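Local coordinates for uncharacterized protein (Bacteroides ovatus, PDB 4IRT) that is of unknown function but, as a beta-propeller protein of the BNR-repeat family, is a putative neuraminidase that may act on sialic acid-containing glycans, at residues A[21-25]-A[315-319]; A[279-283]-A[326-332]; A[336-340]-A[362-366]. All blocks are in the same frame, centred on the assembly; numbering follows the deposited sequence.

Interaction 1 (A[21-25]-A[315-319]); sequences TVFRN and ARPRI
Arg318 reaches from strand 318-322 into the type I beta turn Thr21-Arg24 and grips its carbonyl groups. Its CB leaves the strand to one side, and a turn about the CB-CG bond (chi2 -89°) carries CD and the head toward the turn. NE gives its hydrogen to Val22 O at 3.1 Å, in the carbonyl plane and on a lone pair. NH2 joins it on the same oxygen (NH2 to Val22 O, 2.7 Å), this time from above the carbonyl plane. NH2 also bonds Arg24 O at 2.8 Å, so one nitrogen bridges the two carbonyls. Both oxygens lie close to the guanidinium plane, which fixes the rotation of the head. NH1 donates to a water 2.8 Å away, and that water in turn donates to Asn25 OD1.

Val22 fills the angle between the two arginines. Its CG2, anti to the backbone N, comes to 3.5 Å from Pro317 O, while CG1 lies over one face of the Arg316 guanidinium, 3.6 Å from NE. Arg316 NH2 meets the Phe23 ring at its edge, 3.5 Å from CE2, with the two planes nearly perpendicular. Thr21 OG1 sits above a face of that ring and accepts from Phe23 N in an ST turn.

Glu366 pairs with Arg316 NE and also takes the Val22 N-H. The centre of the contact lies about 5 Å from the centre of the chain: the 21-25 loop precedes strand 28-31, while Arg318 also touches Ser255 of strand 255-258.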
loop_
_atom_site.group_PDB
_atom_site.type_symbol
_atom_site.label_atom_id
_atom_site.label_comp_id
_atom_site.label_asym_id
_atom_site.label_seq_id
_atom_site.Cartn_x
_atom_site.Cartn_y
_atom_site.Cartn_z
ATOM N N THR A 21 -4.490 7.338 -0.361
ATOM C CA THR A 21 -4.467 6.401 0.751
ATOM C C THR A 21 -3.190 5.570 0.672
ATOM O O THR A 21 -2.546 5.454 -0.386
ATOM C CB THR A 21 -5.674 5.448 0.791
ATOM O OG1 THR A 21 -5.458 4.363 -0.127
ATOM C CG2 THR A 21 -6.995 6.194 0.495
ATOM N N VAL A 22 -2.807 5.017 1.818
ATOM C CA VAL A 22 -1.578 4.245 1.948
ATOM C C VAL A 22 -1.675 2.941 1.148
ATOM O O VAL A 22 -0.644 2.369 0.786
ATOM C CB VAL A 22 -1.275 3.968 3.451
ATOM C CG1 VAL A 22 -2.212 2.897 4.006
ATOM C CG2 VAL A 22 0.161 3.567 3.662
ATOM N N PHE A 23 -2.896 2.519 0.819
ATOM C CA PHE A 23 -3.132 1.217 0.227
ATOM C C PHE A 23 -3.388 1.270 -1.294
ATOM O O PHE A 23 -3.842 0.305 -1.882
ATOM C CB PHE A 23 -4.221 0.434 0.965
ATOM C CG PHE A 23 -5.522 1.159 1.119
ATOM C CD1 PHE A 23 -6.479 1.127 0.125
ATOM C CD2 PHE A 23 -5.811 1.839 2.302
ATOM C CE1 PHE A 23 -7.671 1.810 0.274
ATOM C CE2 PHE A 23 -7.008 2.512 2.462
ATOM C CZ PHE A 23 -7.937 2.502 1.446
ATOM N N ARG A 24 -3.038 2.381 -1.923
ATOM C CA ARG A 24 -2.946 2.412 -3.373
ATOM C C ARG A 24 -1.692 1.659 -3.813
ATOM O O ARG A 24 -0.569 2.084 -3.552
ATOM C CB ARG A 24 -2.940 3.862 -3.851
ATOM C CG ARG A 24 -4.238 4.599 -3.509
ATOM C CD ARG A 24 -4.489 5.853 -4.372
ATOM N NE ARG A 24 -4.491 5.523 -5.794
ATOM C CZ ARG A 24 -4.179 6.332 -6.809
ATOM N NH1 ARG A 24 -3.961 7.649 -6.646
ATOM N NH2 ARG A 24 -4.156 5.833 -8.048
ATOM N N ASN A 25 -1.889 0.523 -4.465
ATOM C CA ASN A 25 -0.800 -0.379 -4.833
ATOM C C ASN A 25 -0.961 -0.747 -6.296
ATOM O O ASN A 25 -1.478 -1.844 -6.605
ATOM C CB ASN A 25 -0.844 -1.640 -3.935
ATOM C CG ASN A 25 -0.284 -1.368 -2.531
ATOM O OD1 ASN A 25 0.903 -1.116 -2.370
ATOM N ND2 ASN A 25 -1.129 -1.380 -1.546
ATOM N N ALA A 315 -0.769 10.005 9.322
ATOM C CA ALA A 315 -0.938 9.100 8.199
ATOM C C ALA A 315 -0.358 7.740 8.494
ATOM O O ALA A 315 0.650 7.626 9.186
ATOM C CB ALA A 315 -0.259 9.663 6.967
ATOM N N ARG A 316 -0.946 6.715 7.911
ATOM C CA ARG A 316 -0.282 5.431 7.870
ATOM C C ARG A 316 0.969 5.550 6.951
ATOM O O ARG A 316 0.958 6.271 5.955
ATOM C CB ARG A 316 -1.230 4.370 7.385
ATOM C CG ARG A 316 -2.309 4.115 8.411
ATOM C CD ARG A 316 -3.404 3.226 7.904
ATOM N NE ARG A 316 -4.162 3.896 6.863
ATOM C CZ ARG A 316 -5.310 3.459 6.372
ATOM N NH1 ARG A 316 -5.830 2.319 6.787
ATOM N NH2 ARG A 316 -5.917 4.145 5.419
ATOM N N PRO A 317 2.063 4.892 7.328
ATOM C CA PRO A 317 3.341 5.178 6.702
ATOM C C PRO A 317 3.768 4.296 5.545
ATOM O O PRO A 317 3.226 3.199 5.332
ATOM C CB PRO A 317 4.306 5.004 7.870
ATOM C CG PRO A 317 3.716 3.882 8.644
ATOM C CD PRO A 317 2.228 4.154 8.598
ATOM N N ARG A 318 4.773 4.774 4.822
ATOM C CA ARG A 318 5.493 3.951 3.827
ATOM C C ARG A 318 6.979 3.994 4.156
ATOM O O ARG A 318 7.442 4.925 4.820
ATOM C CB ARG A 318 5.302 4.461 2.395
ATOM C CG ARG A 318 3.892 4.372 1.807
ATOM C CD ARG A 318 3.674 3.065 1.128
ATOM N NE ARG A 318 2.393 2.875 0.432
ATOM C CZ ARG A 318 2.283 2.496 -0.833
ATOM N NH1 ARG A 318 3.357 2.359 -1.622
ATOM N NH2 ARG A 318 1.087 2.291 -1.341
ATOM N N ILE A 319 7.711 2.986 3.684
ATOM C CA ILE A 319 9.150 2.888 3.894
ATOM C C ILE A 319 9.847 2.357 2.647
ATOM O O ILE A 319 9.281 1.564 1.868
ATOM C CB ILE A 319 9.517 1.940 5.059
ATOM C CG1 ILE A 319 8.766 0.596 4.945
ATOM C CG2 ILE A 319 9.270 2.586 6.406
ATOM C CD1 ILE A 319 9.275 -0.454 5.922
HETATM O O HOH W 1 2.544 0.579 -3.675
#

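Interaction 2 (A[279-283]-A[326-332])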
loop_
_atom_site.group_PDB
_atom_site.type_symbol
_atom_site.label_atom_id
_atom_site.label_comp_id
_atom_site.label_asym_id
_atom_site.label_seq_id
_atom_site.Cartn_x
_atom_site.Cartn_y
_atom_site.Cartn_z
ATOM N N GLN A 279 2.542 6.249 18.471
ATOM C CA GLN A 279 3.870 6.558 17.974
ATOM C C GLN A 279 4.146 5.680 16.787
ATOM O O GLN A 279 3.778 4.499 16.797
ATOM C CB GLN A 279 4.944 6.238 19.038
ATOM C CG GLN A 279 4.766 6.940 20.372
ATOM C CD GLN A 279 5.143 8.419 20.353
ATOM O OE1 GLN A 279 5.636 8.951 19.349
ATOM N NE2 GLN A 279 4.902 9.087 21.461
ATOM N N TYR A 280 4.832 6.244 15.801
ATOM C CA TYR A 280 5.289 5.506 14.648
ATOM C C TYR A 280 6.347 4.452 15.013
ATOM O O TYR A 280 7.186 4.657 15.904
ATOM C CB TYR A 280 5.838 6.452 13.600
ATOM C CG TYR A 280 4.826 7.225 12.802
ATOM C CD1 TYR A 280 4.040 6.589 11.831
ATOM C CD2 TYR A 280 4.658 8.620 12.979
ATOM C CE1 TYR A 280 3.151 7.290 11.053
ATOM C CE2 TYR A 280 3.724 9.330 12.199
ATOM C CZ TYR A 280 3.002 8.664 11.246
ATOM O OH TYR A 280 2.104 9.295 10.404
ATOM N N ARG A 281 6.259 3.303 14.346
ATOM C CA ARG A 281 7.072 2.141 14.613
ATOM C C ARG A 281 7.580 1.512 13.340
ATOM O O ARG A 281 6.928 1.582 12.310
ATOM C CB ARG A 281 6.211 1.064 15.286
ATOM C CG ARG A 281 5.400 1.590 16.445
ATOM C CD ARG A 281 6.230 1.855 17.690
ATOM N NE ARG A 281 5.396 2.429 18.759
ATOM C CZ ARG A 281 5.649 2.351 20.066
ATOM N NH1 ARG A 281 6.749 1.757 20.479
ATOM N NH2 ARG A 281 4.816 2.895 20.957
ATOM N N ILE A 282 8.707 0.819 13.453
ATOM C CA ILE A 282 9.126 -0.152 12.458
ATOM C C ILE A 282 9.379 -1.512 13.128
ATOM O O ILE A 282 9.921 -1.576 14.234
ATOM C CB ILE A 282 10.357 0.373 11.661
ATOM C CG1 ILE A 282 10.587 -0.466 10.410
ATOM C CG2 ILE A 282 11.613 0.434 12.530
ATOM C CD1 ILE A 282 11.453 0.213 9.374
ATOM N N VAL A 283 8.977 -2.586 12.447
ATOM C CA VAL A 283 9.180 -3.961 12.905
ATOM C C VAL A 283 9.873 -4.680 11.756
ATOM O O VAL A 283 9.409 -4.625 10.627
ATOM C CB VAL A 283 7.832 -4.611 13.218
ATOM C CG1 VAL A 283 7.936 -6.101 13.519
ATOM C CG2 VAL A 283 7.111 -3.860 14.318
ATOM N N VAL A 326 17.015 3.168 6.404
ATOM C CA VAL A 326 15.575 3.292 6.258
ATOM C C VAL A 326 15.157 4.735 6.026
ATOM O O VAL A 326 15.574 5.637 6.745
ATOM C CB VAL A 326 14.846 2.756 7.518
ATOM C CG1 VAL A 326 13.349 2.977 7.400
ATOM C CG2 VAL A 326 15.147 1.285 7.727
ATOM N N PHE A 327 14.289 4.915 5.030
ATOM C CA PHE A 327 13.589 6.159 4.789
ATOM C C PHE A 327 12.103 5.906 5.047
ATOM O O PHE A 327 11.476 5.097 4.353
ATOM C CB PHE A 327 13.817 6.585 3.344
ATOM C CG PHE A 327 15.261 6.715 3.004
ATOM C CD1 PHE A 327 15.998 5.609 2.612
ATOM C CD2 PHE A 327 15.907 7.939 3.120
ATOM C CE1 PHE A 327 17.348 5.712 2.305
ATOM C CE2 PHE A 327 17.266 8.040 2.828
ATOM C CZ PHE A 327 17.982 6.921 2.436
ATOM N N TYR A 328 11.559 6.654 6.000
ATOM C CA TYR A 328 10.233 6.413 6.575
ATOM C C TYR A 328 9.368 7.649 6.346
ATOM O O TYR A 328 9.625 8.728 6.891
ATOM C CB TYR A 328 10.427 6.138 8.056
ATOM C CG TYR A 328 9.259 5.551 8.827
ATOM C CD1 TYR A 328 8.167 6.336 9.176
ATOM C CD2 TYR A 328 9.291 4.220 9.277
ATOM C CE1 TYR A 328 7.128 5.823 9.896
ATOM C CE2 TYR A 328 8.244 3.696 10.002
ATOM C CZ TYR A 328 7.165 4.501 10.295
ATOM O OH TYR A 328 6.145 3.979 11.060
ATOM N N ILE A 329 8.341 7.491 5.507
ATOM C CA ILE A 329 7.524 8.592 5.035
ATOM C C ILE A 329 6.186 8.640 5.794
ATOM O O ILE A 329 5.515 7.601 5.970
ATOM C CB ILE A 329 7.269 8.492 3.526
ATOM C CG1 ILE A 329 8.576 8.295 2.752
ATOM C CG2 ILE A 329 6.556 9.739 3.034
ATOM C CD1 ILE A 329 9.564 9.443 2.897
ATOM N N PHE A 330 5.857 9.819 6.315
ATOM C CA PHE A 330 4.679 10.011 7.115
ATOM C C PHE A 330 4.095 11.427 6.986
ATOM O O PHE A 330 4.552 12.221 6.180
ATOM C CB PHE A 330 4.975 9.658 8.565
ATOM C CG PHE A 330 5.870 10.621 9.282
ATOM C CD1 PHE A 330 7.254 10.566 9.129
ATOM C CD2 PHE A 330 5.341 11.538 10.197
ATOM C CE1 PHE A 330 8.082 11.398 9.865
ATOM C CE2 PHE A 330 6.169 12.390 10.901
ATOM C CZ PHE A 330 7.544 12.336 10.719
ATOM N N ARG A 331 3.040 11.679 7.743
ATOM C CA ARG A 331 2.410 13.006 7.786
ATOM C C ARG A 331 1.801 13.134 9.161
ATOM O O ARG A 331 1.084 12.234 9.612
ATOM C CB ARG A 331 1.384 13.105 6.660
ATOM C CG ARG A 331 0.450 14.322 6.668
ATOM C CD ARG A 331 -0.770 14.133 7.548
ATOM N NE ARG A 331 -1.636 13.100 7.014
ATOM C CZ ARG A 331 -2.643 12.522 7.660
ATOM N NH1 ARG A 331 -2.944 12.821 8.926
ATOM N NH2 ARG A 331 -3.373 11.642 7.009
ATOM N N ASP A 332 2.022 14.274 9.809
ATOM C CA ASP A 332 1.641 14.443 11.217
ATOM C C ASP A 332 1.116 15.856 11.455
ATOM O O ASP A 332 1.782 16.837 11.119
ATOM C CB ASP A 332 2.877 14.139 12.087
ATOM C CG ASP A 332 2.566 13.949 13.591
ATOM O OD1 ASP A 332 1.588 14.515 14.139
ATOM O OD2 ASP A 332 3.399 13.253 14.236
#
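An aromatic cluster of Tyr280, Tyr328 and Phe330 lies at the interface between two neighbouring four-stranded sheets of the beta-propeller. Strands 279-283 and 326-330 face each other across it, roughly antiparallel; their axes are 9.9 Å apart at closest, too wide for backbone pairing, and side chains join them. Tyr280 points toward the other strand, and Tyr328 and Phe330 both approach its ring from the same face side, Tyr328 near CD1 and Phe330 near CE2. Tyr280 CD1 lies 3.7 Å from Tyr328 CE1, at the edge of the Tyr328 ring and near its plane; the two rings are inclined at 78°. Tyr280 CE2 comes to 3.4 Å from Phe330 CD2, where the rings meet obliquely with their planes at 55°. Phe330 CB adds a contact 3.5 Å from Tyr280 CZ.

The polar ends are also engaged. Tyr328 extends its ring across the interface with CG anti to the backbone N (chi1 -166°), and its hydroxyl donates to Arg281 O at 2.8 Å from above that carbonyl's plane. Tyr280 OH is bonded to Ala315 O and lies 3.2 Å from Arg331 O, which is near the plane of the tyrosine ring. Farther along, Ile282 CD1 and Val326 CG1 meet tip to tip at 3.9 Å, and Ile282 CB lies beside Tyr328 CE2.

Ile319 of strand 318-322 packs against both Ile282 and Tyr328, while Ser340 and Ala342 of strand 340-344 touch Phe330. Strand 278-285 is held in its own sheet between 264-271 and 290-294.

Interaction 3 (A[336-340]-A[362-366])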
loop_
_atom_site.group_PDB
_atom_site.type_symbol
_atom_site.label_atom_id
_atom_site.label_comp_id
_atom_site.label_asym_id
_atom_site.label_seq_id
_atom_site.Cartn_x
_atom_site.Cartn_y
_atom_site.Cartn_z
ATOM N N GLY A 336 2.377 20.158 11.145
ATOM C CA GLY A 336 1.604 20.918 10.163
ATOM C C GLY A 336 1.073 20.115 8.988
ATOM O O GLY A 336 0.726 20.687 7.958
ATOM N N SER A 337 0.995 18.788 9.148
ATOM C CA SER A 337 0.486 17.892 8.097
ATOM C C SER A 337 1.244 18.038 6.786
ATOM O O SER A 337 0.687 17.880 5.692
ATOM C CB SER A 337 -1.040 18.044 7.932
ATOM O OG SER A 337 -1.669 17.971 9.207
ATOM N N ARG A 338 2.546 18.309 6.892
ATOM C CA ARG A 338 3.419 18.295 5.726
ATOM C C ARG A 338 3.732 16.844 5.352
ATOM O O ARG A 338 3.414 15.914 6.102
ATOM C CB ARG A 338 4.687 19.098 6.043
ATOM C CG ARG A 338 4.364 20.581 6.277
ATOM C CD ARG A 338 5.542 21.369 6.819
ATOM N NE ARG A 338 5.235 22.797 6.919
ATOM C CZ ARG A 338 4.819 23.398 8.031
ATOM N NH1 ARG A 338 4.645 22.709 9.154
ATOM N NH2 ARG A 338 4.570 24.695 8.014
ATOM N N VAL A 339 4.318 16.634 4.180
ATOM C CA VAL A 339 4.919 15.340 3.888
ATOM C C VAL A 339 6.190 15.347 4.709
ATOM O O VAL A 339 6.967 16.297 4.619
ATOM C CB VAL A 339 5.268 15.165 2.409
ATOM C CG1 VAL A 339 5.981 13.849 2.197
ATOM C CG2 VAL A 339 4.002 15.229 1.583
ATOM N N SER A 340 6.395 14.328 5.533
ATOM C CA SER A 340 7.588 14.278 6.372
ATOM C C SER A 340 8.341 12.988 6.156
ATOM O O SER A 340 7.764 12.004 5.655
ATOM C CB SER A 340 7.216 14.460 7.837
ATOM O OG SER A 340 6.601 15.729 8.100
ATOM N N VAL A 362 -0.573 18.846 3.395
ATOM C CA VAL A 362 -1.323 17.963 2.504
ATOM C C VAL A 362 -2.512 17.319 3.219
ATOM O O VAL A 362 -3.155 16.417 2.673
ATOM C CB VAL A 362 -0.416 16.880 1.868
ATOM C CG1 VAL A 362 0.452 17.484 0.778
ATOM C CG2 VAL A 362 0.448 16.167 2.918
ATOM N N ASP A 363 -2.785 17.812 4.436
ATOM C CA ASP A 363 -3.914 17.431 5.280
ATOM C C ASP A 363 -4.142 15.909 5.416
ATOM O O ASP A 363 -3.386 15.246 6.118
ATOM C CB ASP A 363 -5.173 18.180 4.836
ATOM C CG ASP A 363 -6.331 18.035 5.815
ATOM O OD1 ASP A 363 -6.116 17.766 7.011
ATOM O OD2 ASP A 363 -7.466 18.212 5.404
ATOM N N ALA A 364 -5.139 15.356 4.724
ATOM C CA ALA A 364 -5.522 13.926 4.908
ATOM C C ALA A 364 -4.692 12.939 4.095
ATOM O O ALA A 364 -4.912 11.724 4.168
ATOM C CB ALA A 364 -6.986 13.754 4.572
ATOM N N TRP A 365 -3.772 13.455 3.301
ATOM C CA TRP A 365 -2.859 12.641 2.502
ATOM C C TRP A 365 -2.172 11.542 3.334
ATOM O O TRP A 365 -1.789 11.768 4.499
ATOM C CB TRP A 365 -1.785 13.547 1.896
ATOM C CG TRP A 365 -0.635 12.883 1.173
ATOM C CD1 TRP A 365 -0.578 12.634 -0.150
ATOM C CD2 TRP A 365 0.637 12.485 1.706
ATOM N NE1 TRP A 365 0.606 12.070 -0.481
ATOM C CE2 TRP A 365 1.382 11.968 0.638
ATOM C CE3 TRP A 365 1.202 12.470 2.986
ATOM C CZ2 TRP A 365 2.669 11.479 0.791
ATOM C CZ3 TRP A 365 2.487 11.967 3.137
ATOM C CH2 TRP A 365 3.210 11.503 2.040
ATOM N N GLU A 366 -2.098 10.356 2.728
ATOM C CA GLU A 366 -1.176 9.337 3.127
ATOM C C GLU A 366 -0.239 9.010 1.978
ATOM O O GLU A 366 -0.594 9.155 0.799
ATOM C CB GLU A 366 -1.900 8.076 3.579
ATOM C CG GLU A 366 -2.945 8.250 4.668
ATOM C CD GLU A 366 -3.543 6.920 5.083
ATOM O OE1 GLU A 366 -4.147 6.229 4.226
ATOM O OE2 GLU A 366 -3.449 6.581 6.276
HETATM O O HOH W 2 -3.084 15.725 9.513
#
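A backbone bond and an apolar patch join two loops of the beta-propeller: loop 336-340, which leads into strand 340-344, and loop 362-366, which follows strand 353-356. Residues Val362 to Trp365 form a type II' beta turn, closed by Trp365 N bonding back to Val362 O. At its first residue, Val362 N donates to Ser337 O at 2.8 Å, nearly straight (166°). Beside this bond Val362 CG2 approaches the same oxygen at 3.3 Å and continues to Val339 CG2, 3.9 Å away. A water bonded to Ser337 OG also reaches Asp363 O, though weakly, while Ser337 CB leans on the Asp363 backbone.

Val339 carries the apolar half with both methyls. Trp365, its CG anti to the backbone N (chi1 172°), presents one face of its indole to CG2, and the side chains cross at about a right angle. Indole NE1 is bonded to Phe383 O, which fixes the ring from its other end, and Leu382 and Val384 of strand 381-385 pack on Val339. CG1 touches the rim at Trp365 CH2, 3.6 Å away, while CG2 makes a CH-pi contact 3.9 Å from the centroid of the six-membered ring, just 11° off its normal.

In the fold
From the N terminus, the loop 21-25, between strands 5-12 and 28-31, meets 315-319 in interaction 1, closing a span of 289 intervening residues. Interaction 2, closing 42 residues, crosses it: 279-283 falls inside that span and 326-332 beyond it. Interaction 3 lies downstream, in series with both, and closes 21 residues holding most of strand 340-344 and all of 353-356. Interactions 1 and 2 share one sheet, where Arg318 O and Ile329 N join neighbouring strands. Glu366 connects interaction 3 to interaction 1, and Arg331 NE, bonding Trp365 O, to interaction 2. Together they tie the sheet running from strand 318-322 to strand 353-356 to the preceding sheet, the early loop and the segment before helix 371-377.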